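PDB 3RNR: stage II sporulation E family protein from Thermanaerovibrio acidaminovorans, which is of unknown function but probably acts as a serine/threonine protein phosphatase of the metal-dependent PP2C family. Local coordinates for residues E87-G92 against I145-A150; T73-A78 against V160-D165. One frame throughout, in Å; residues are numbered along the deposited sequence.

Interaction 1 (E87-G92 against I145-A150); sequences EWASVG and ISTSEA
Trp88 lies under the backbone of Thr147 and Ser148 where strand 146-153 closes one edge of an antiparallel sheet in the PP2C-like alpha-beta-alpha sandwich. Its indole is the tightly packed part of the contact. With chi1 at 56°, CG stands between the backbone N and the carbonyl carbon, and the ring lies flat beneath the partner strand. Ser148 CB makes a CH-pi contact over the five-membered ring, 3.6 Å from its centroid, and Ser148 N sits over the same face. At the ring edge, Ser146 OG, which accepts a hydrogen bond from Leu109 N, is 3.4 Å from Trp88 CZ3. Ser90 and Ser146 form a hydrogen-bonded antiparallel pair, with Ser90 N to Ser146 O at 2.8 Å; the next pair, Ala89 and Thr147, is non-hydrogen-bonded. On the face of Ala89 the strands touch more lightly, Ala89 CB approaching Thr147 CG2 to 4.0 Å and Val91 CG2 meeting Ile145 CG2 at 3.9 Å, and helix 46-63 covers it through Pro46, Val50 and Leu51. Past Ser148, segment 145-150 leaves the sheet at Glu149 and Ala150, an exposed break within strand 146-153, and water takes over. Ser148 N still donates to Trp88 O, but the return bond goes to a side chain: Trp88 N donates to Ser148 OG at 2.9 Å, nearly straight at 164°. This OG donates to a water at 2.7 Å that donates to Glu87 OE2 and Glu149 O.

Interaction 2 (T73-A78 against V160-D165); sequences TMAVAA and VLVVSD
Val160 has CG2 anti to its backbone N and CG1 between that N and the carbonyl carbon (chi1 58°), a setting that presents both methyls to Ala77. Val162 is rotated differently: at chi1 -65° its CG1 lies anti to the carbonyl carbon and reaches across between Ala75 and Ala77. These four side chains join the two sheets of the PP2C-like sandwich, strand 72-80 belonging to the antiparallel sheet and strand 159-164 to the mixed one. The segments run nearly antiparallel, at 171°, with axes 6.8 Å apart at closest approach, and they meet face to face through side chains instead of pairing edge to edge. Small residues on one strand make room for branched ones on the other. Ala77 CB is approached by Val160 CG2 at 3.6 Å and by Val160 CG1 at 3.8 Å, and so faces the fork of that valine. Val162 CG1 is 4.0 Å from Ala75 CB and 4.3 Å from Ala77 CB, bridging the two alanines, while Val162 CB itself lies 4.0 Å from Ala75 CB. Val76 points to the other side of its sheet, against Pro46 and Val50 of helix 46-63, so strand 72-80 is covered on both faces. Val96 of strand 95-100 adds to the same interior by touching Ala75 and Val160. At the end of strand 159-164, Ser164 OG is hydrogen-bonded to Asp17, and just past it Asp165 forms a salt bridge with Arg95. Between the four central side chains, however, every contact is methyl or methine carbon against carbon, in a fully buried setting, which implies that the two sheets are held here by shape and hydrophobic burial.

How the interactions relate
Interactions 1 and 2 lie with their centres 10 Å apart and share the antiparallel sheet, in which strands 72-80 and 85-91 are neighbours. Backbone bonds probably tie them together: Ala89 O lies 2.8 Å from Val76 N, and Glu87 O 2.9 Å from Ala78 N. Interaction 1 extends this sheet to its edge strand, whereas interaction 2 stacks it on the second sheet. Trp88 also touches Ala77, so belongs to both settings. Along the chain, interaction 1 is nested inside interaction 2. The far end of interaction 2, where Ser164 meets Asp17, probably lies near the metal site expected of PP2C phosphatases. A bound glycerol, probably from the crystallisation liquor, lies about 4 Å from the Glu87 side chain.

Interaction 1 (E87-G92 against I145-A150)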
ATOM      1  N   GLU B  87      11.431   0.945 -12.398  1.00 25.80           N
ATOM      2  CA  GLU B  87      10.490   1.255 -13.477  1.00 24.04           C
ATOM      3  C   GLU B  87       9.394   2.172 -12.936  1.00 24.93           C
ATOM      4  O   GLU B  87       9.148   2.200 -11.733  1.00 24.61           O
ATOM      5  CB  GLU B  87       9.846  -0.015 -14.043  1.00 24.38           C
ATOM      6  CG  GLU B  87      10.845  -0.963 -14.721  1.00 27.54           C
ATOM      7  CD  GLU B  87      10.135  -2.010 -15.546  1.00 33.19           C
ATOM      8  OE1 GLU B  87       9.390  -2.841 -14.973  1.00 37.24           O
ATOM      9  OE2 GLU B  87      10.282  -1.966 -16.771  1.00 30.34           O
ATOM     10  N   TRP B  88       8.724   2.904 -13.821  1.00 23.62           N
ATOM     11  CA  TRP B  88       7.666   3.807 -13.371  1.00 25.53           C
ATOM     12  C   TRP B  88       6.670   4.067 -14.492  1.00 28.64           C
ATOM     13  O   TRP B  88       6.952   3.802 -15.673  1.00 21.22           O
ATOM     14  CB  TRP B  88       8.246   5.133 -12.845  1.00 23.09           C
ATOM     15  CG  TRP B  88       9.124   5.837 -13.857  1.00 21.46           C
ATOM     16  CD1 TRP B  88      10.481   5.735 -13.975  1.00 23.58           C
ATOM     17  CD2 TRP B  88       8.695   6.739 -14.888  1.00 25.62           C
ATOM     18  NE1 TRP B  88      10.923   6.508 -15.029  1.00 27.54           N
ATOM     19  CE2 TRP B  88       9.844   7.124 -15.611  1.00 25.17           C
ATOM     20  CE3 TRP B  88       7.443   7.235 -15.288  1.00 25.48           C
ATOM     21  CZ2 TRP B  88       9.788   8.004 -16.698  1.00 25.53           C
ATOM     22  CZ3 TRP B  88       7.384   8.104 -16.376  1.00 26.34           C
ATOM     23  CH2 TRP B  88       8.551   8.479 -17.069  1.00 26.19           C
ATOM     24  N   ALA B  89       5.488   4.552 -14.122  1.00 24.02           N
ATOM     25  CA  ALA B  89       4.498   4.948 -15.116  1.00 27.39           C
ATOM     26  C   ALA B  89       3.566   5.988 -14.518  1.00 24.47           C
ATOM     27  O   ALA B  89       3.357   6.017 -13.298  1.00 26.10           O
ATOM     28  CB  ALA B  89       3.724   3.738 -15.616  1.00 24.34           C
ATOM     29  N   SER B  90       3.008   6.849 -15.362  1.00 26.16           N
ATOM     30  CA  SER B  90       2.075   7.849 -14.851  1.00 22.71           C
ATOM     31  C   SER B  90       1.087   8.277 -15.915  1.00 25.96           C
ATOM     32  O   SER B  90       1.363   8.185 -17.113  1.00 24.55           O
ATOM     33  CB  SER B  90       2.819   9.053 -14.260  1.00 22.33           C
ATOM     34  OG  SER B  90       3.424   9.841 -15.261  1.00 26.57           O
ATOM     35  N   VAL B  91      -0.084   8.711 -15.471  1.00 23.72           N
ATOM     36  CA  VAL B  91      -1.107   9.186 -16.386  1.00 22.95           C
ATOM     37  C   VAL B  91      -1.750  10.416 -15.776  1.00 26.33           C
ATOM     38  O   VAL B  91      -2.239  10.375 -14.634  1.00 27.41           O
ATOM     39  CB  VAL B  91      -2.189   8.109 -16.638  1.00 25.84           C
ATOM     40  CG1 VAL B  91      -3.307   8.663 -17.514  1.00 25.49           C
ATOM     41  CG2 VAL B  91      -1.579   6.852 -17.295  1.00 23.82           C
ATOM     42  N   GLY B  92      -1.829  11.487 -16.546  1.00 24.90           N
ATOM     43  CA  GLY B  92      -2.326  12.738 -16.001  1.00 26.62           C
ATOM     44  C   GLY B  92      -1.253  13.643 -15.426  1.00 27.85           C
ATOM     45  O   GLY B  92      -0.195  13.837 -16.031  1.00 25.35           O
ATOM     46  N   ILE B 145       0.563   7.251 -21.972  1.00 25.37           N
ATOM     47  CA  ILE B 145       1.049   6.906 -20.649  1.00 25.40           C
ATOM     48  C   ILE B 145       2.516   7.284 -20.593  1.00 27.85           C
ATOM     49  O   ILE B 145       3.272   6.934 -21.488  1.00 29.75           O
ATOM     50  CB  ILE B 145       0.936   5.386 -20.395  1.00 28.94           C
ATOM     51  CG1 ILE B 145      -0.497   4.916 -20.672  1.00 28.14           C
ATOM     52  CG2 ILE B 145       1.396   5.058 -18.957  1.00 24.81           C
ATOM     53  CD1 ILE B 145      -0.668   3.406 -20.766  1.00 30.65           C
ATOM     54  N   SER B 146       2.921   8.032 -19.576  1.00 23.78           N
ATOM     55  CA  SER B 146       4.336   8.367 -19.439  1.00 24.56           C
ATOM     56  C   SER B 146       4.981   7.175 -18.744  1.00 28.90           C
ATOM     57  O   SER B 146       4.475   6.747 -17.713  1.00 25.46           O
ATOM     58  CB  SER B 146       4.476   9.655 -18.609  1.00 21.16           C
ATOM     59  OG  SER B 146       5.826  10.116 -18.581  1.00 26.85           O
ATOM     60  N   THR B 147       6.059   6.614 -19.303  1.00 23.14           N
ATOM     61  CA  THR B 147       6.689   5.407 -18.732  1.00 23.11           C
ATOM     62  C   THR B 147       8.216   5.426 -18.795  1.00 24.08           C
ATOM     63  O   THR B 147       8.793   6.080 -19.659  1.00 29.67           O
ATOM     64  CB  THR B 147       6.243   4.098 -19.464  1.00 37.15           C
ATOM     65  OG1 THR B 147       6.720   4.111 -20.815  1.00 36.74           O
ATOM     66  CG2 THR B 147       4.741   3.954 -19.491  1.00 36.40           C
ATOM     67  N   SER B 148       8.855   4.678 -17.894  1.00 27.62           N
ATOM     68  CA  SER B 148      10.281   4.408 -18.000  1.00 28.69           C
ATOM     69  C   SER B 148      10.473   3.585 -19.266  1.00 29.91           C
ATOM     70  O   SER B 148       9.507   3.013 -19.797  1.00 26.76           O
ATOM     71  CB  SER B 148      10.763   3.597 -16.793  1.00 26.00           C
ATOM     72  OG  SER B 148       9.855   2.542 -16.510  1.00 25.75           O
ATOM     73  N   GLU B 149      11.687   3.562 -19.802  1.00 29.62           N
ATOM     74  CA  GLU B 149      11.885   2.668 -20.924  1.00 32.34           C
ATOM     75  C   GLU B 149      12.810   1.540 -20.508  1.00 31.33           C
ATOM     76  O   GLU B 149      12.334   0.596 -19.884  1.00 27.62           O
ATOM     77  CB  GLU B 149      12.500   3.480 -22.065  1.00 29.76           C
ATOM     78  CG  GLU B 149      11.511   4.397 -22.738  1.00 35.17           C
ATOM     79  CD  GLU B 149      10.494   3.614 -23.537  1.00 48.22           C
ATOM     80  OE1 GLU B 149      10.818   2.478 -23.968  1.00 47.47           O
ATOM     81  OE2 GLU B 149       9.373   4.120 -23.726  1.00 47.67           O
ATOM     82  N   ALA B 150      14.126   1.733 -20.576  1.00 28.86           N
ATOM     83  CA  ALA B 150      15.015   0.710 -20.019  1.00 30.05           C
ATOM     84  C   ALA B 150      14.983   0.929 -18.516  1.00 29.83           C
ATOM     85  O   ALA B 150      15.060   2.064 -18.070  1.00 33.15           O
ATOM     86  CB  ALA B 150      16.450   0.861 -20.555  1.00 26.27           C
TER
HETATM   87  O   HOH W   1      10.579   0.348 -17.932  1.00 32.44           O

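Interaction 2 (T73-A78 against V160-D165)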
ATOM      1  N   THR B  73      -6.174  10.341 -11.856  1.00 21.05           N
ATOM      2  CA  THR B  73      -4.811  10.443 -12.381  1.00 24.02           C
ATOM      3  C   THR B  73      -3.964   9.634 -11.415  1.00 28.02           C
ATOM      4  O   THR B  73      -4.381   9.398 -10.279  1.00 22.93           O
ATOM      5  CB  THR B  73      -4.303  11.893 -12.401  1.00 22.64           C
ATOM      6  OG1 THR B  73      -4.414  12.451 -11.084  1.00 28.66           O
ATOM      7  CG2 THR B  73      -5.154  12.727 -13.353  1.00 25.35           C
HETATM    8  N   MSE B  74      -2.810   9.157 -11.861  1.00 23.03           N
HETATM    9  CA  MSE B  74      -1.991   8.348 -10.961  1.00 25.33           C
HETATM   10  C   MSE B  74      -0.533   8.335 -11.391  1.00 26.47           C
HETATM   11  O   MSE B  74      -0.218   8.623 -12.541  1.00 22.53           O
HETATM   12  CB  MSE B  74      -2.538   6.915 -10.924  1.00 22.07           C
HETATM   13  CG  MSE B  74      -2.374   6.163 -12.239  1.00 22.66           C
HETATM   14 SE   MSE B  74      -3.100   4.362 -12.152  0.78 30.54          SE
HETATM   15  CE  MSE B  74      -1.836   3.605 -10.879  1.00 37.13           C
ATOM     16  N   ALA B  75       0.353   7.998 -10.460  1.00 20.53           N
ATOM     17  CA  ALA B  75       1.737   7.738 -10.803  1.00 20.21           C
ATOM     18  C   ALA B  75       2.175   6.542  -9.973  1.00 24.71           C
ATOM     19  O   ALA B  75       1.778   6.410  -8.816  1.00 22.45           O
ATOM     20  CB  ALA B  75       2.611   8.956 -10.502  1.00 19.87           C
ATOM     21  N   VAL B  76       2.990   5.679 -10.564  1.00 23.38           N
ATOM     22  CA  VAL B  76       3.387   4.441  -9.898  1.00 23.71           C
ATOM     23  C   VAL B  76       4.838   4.097 -10.237  1.00 23.96           C
ATOM     24  O   VAL B  76       5.315   4.370 -11.348  1.00 23.29           O
ATOM     25  CB  VAL B  76       2.428   3.290 -10.283  1.00 24.94           C
ATOM     26  CG1 VAL B  76       2.220   3.252 -11.782  1.00 33.60           C
ATOM     27  CG2 VAL B  76       2.958   1.959  -9.777  1.00 26.91           C
ATOM     28  N   ALA B  77       5.552   3.516  -9.282  1.00 23.36           N
ATOM     29  CA  ALA B  77       6.917   3.103  -9.546  1.00 23.44           C
ATOM     30  C   ALA B  77       7.218   1.834  -8.754  1.00 25.16           C
ATOM     31  O   ALA B  77       6.553   1.537  -7.760  1.00 24.28           O
ATOM     32  CB  ALA B  77       7.888   4.223  -9.194  1.00 20.49           C
ATOM     33  N   ALA B  78       8.190   1.062  -9.221  1.00 24.45           N
ATOM     34  CA  ALA B  78       8.561  -0.153  -8.511  1.00 26.45           C
ATOM     35  C   ALA B  78      10.056  -0.326  -8.641  1.00 33.87           C
ATOM     36  O   ALA B  78      10.612  -0.086  -9.709  1.00 27.62           O
ATOM     37  CB  ALA B  78       7.849  -1.342  -9.086  1.00 25.27           C
ATOM     38  N   VAL B 160      12.803   6.502  -5.524  1.00 27.11           N
ATOM     39  CA  VAL B 160      11.832   7.146  -6.387  1.00 25.11           C
ATOM     40  C   VAL B 160      10.718   7.748  -5.529  1.00 26.17           C
ATOM     41  O   VAL B 160      10.344   7.194  -4.481  1.00 23.21           O
ATOM     42  CB  VAL B 160      11.259   6.137  -7.413  1.00 24.54           C
ATOM     43  CG1 VAL B 160      10.620   4.938  -6.693  1.00 23.88           C
ATOM     44  CG2 VAL B 160      10.259   6.821  -8.369  1.00 22.39           C
ATOM     45  N   LEU B 161      10.204   8.888  -5.981  1.00 24.67           N
ATOM     46  CA  LEU B 161       9.104   9.565  -5.308  1.00 24.65           C
ATOM     47  C   LEU B 161       7.996   9.839  -6.317  1.00 24.33           C
ATOM     48  O   LEU B 161       8.265  10.348  -7.408  1.00 22.78           O
ATOM     49  CB  LEU B 161       9.594  10.876  -4.687  1.00 24.72           C
ATOM     50  CG  LEU B 161       8.524  11.807  -4.101  1.00 33.85           C
ATOM     51  CD1 LEU B 161       8.184  11.354  -2.719  1.00 34.85           C
ATOM     52  CD2 LEU B 161       9.016  13.241  -4.076  1.00 38.51           C
ATOM     53  N   VAL B 162       6.768   9.465  -5.968  1.00 22.90           N
ATOM     54  CA  VAL B 162       5.608   9.818  -6.770  1.00 23.79           C
ATOM     55  C   VAL B 162       4.729  10.830  -6.010  1.00 26.69           C
ATOM     56  O   VAL B 162       4.592  10.759  -4.784  1.00 23.63           O
ATOM     57  CB  VAL B 162       4.807   8.578  -7.237  1.00 24.20           C
ATOM     58  CG1 VAL B 162       5.658   7.710  -8.198  1.00 21.56           C
ATOM     59  CG2 VAL B 162       4.340   7.740  -6.047  1.00 24.06           C
ATOM     60  N   VAL B 163       4.132  11.756  -6.754  1.00 23.37           N
ATOM     61  CA  VAL B 163       3.481  12.933  -6.178  1.00 26.73           C
ATOM     62  C   VAL B 163       2.147  13.204  -6.852  1.00 32.96           C
ATOM     63  O   VAL B 163       2.088  13.213  -8.081  1.00 24.28           O
ATOM     64  CB  VAL B 163       4.313  14.192  -6.466  1.00 30.22           C
ATOM     65  CG1 VAL B 163       3.748  15.382  -5.707  1.00 35.00           C
ATOM     66  CG2 VAL B 163       5.752  13.968  -6.115  1.00 36.21           C
ATOM     67  N   SER B 164       1.087  13.396  -6.062  1.00 25.36           N
ATOM     68  CA  SER B 164      -0.181  13.937  -6.566  1.00 26.10           C
ATOM     69  C   SER B 164      -0.514  15.200  -5.796  1.00 30.31           C
ATOM     70  O   SER B 164      -0.713  15.170  -4.581  1.00 30.31           O
ATOM     71  CB  SER B 164      -1.294  12.914  -6.358  1.00 29.27           C
ATOM     72  OG  SER B 164      -2.559  13.462  -6.676  1.00 31.59           O
ATOM     73  N   ASP B 165      -0.360  16.327  -6.465  1.00 30.59           N
ATOM     74  CA  ASP B 165      -0.774  17.649  -5.999  1.00 29.80           C
ATOM     75  C   ASP B 165      -1.898  18.468  -6.641  1.00 34.37           C
ATOM     76  O   ASP B 165      -1.894  19.684  -6.456  1.00 31.46           O
ATOM     77  CB  ASP B 165       0.412  18.493  -5.519  1.00 34.38           C
ATOM     78  CG  ASP B 165       1.307  18.887  -6.625  1.00 35.20           C
ATOM     79  OD1 ASP B 165       0.956  18.577  -7.783  1.00 34.39           O
ATOM     80  OD2 ASP B 165       2.338  19.521  -6.333  1.00 35.85           O
TER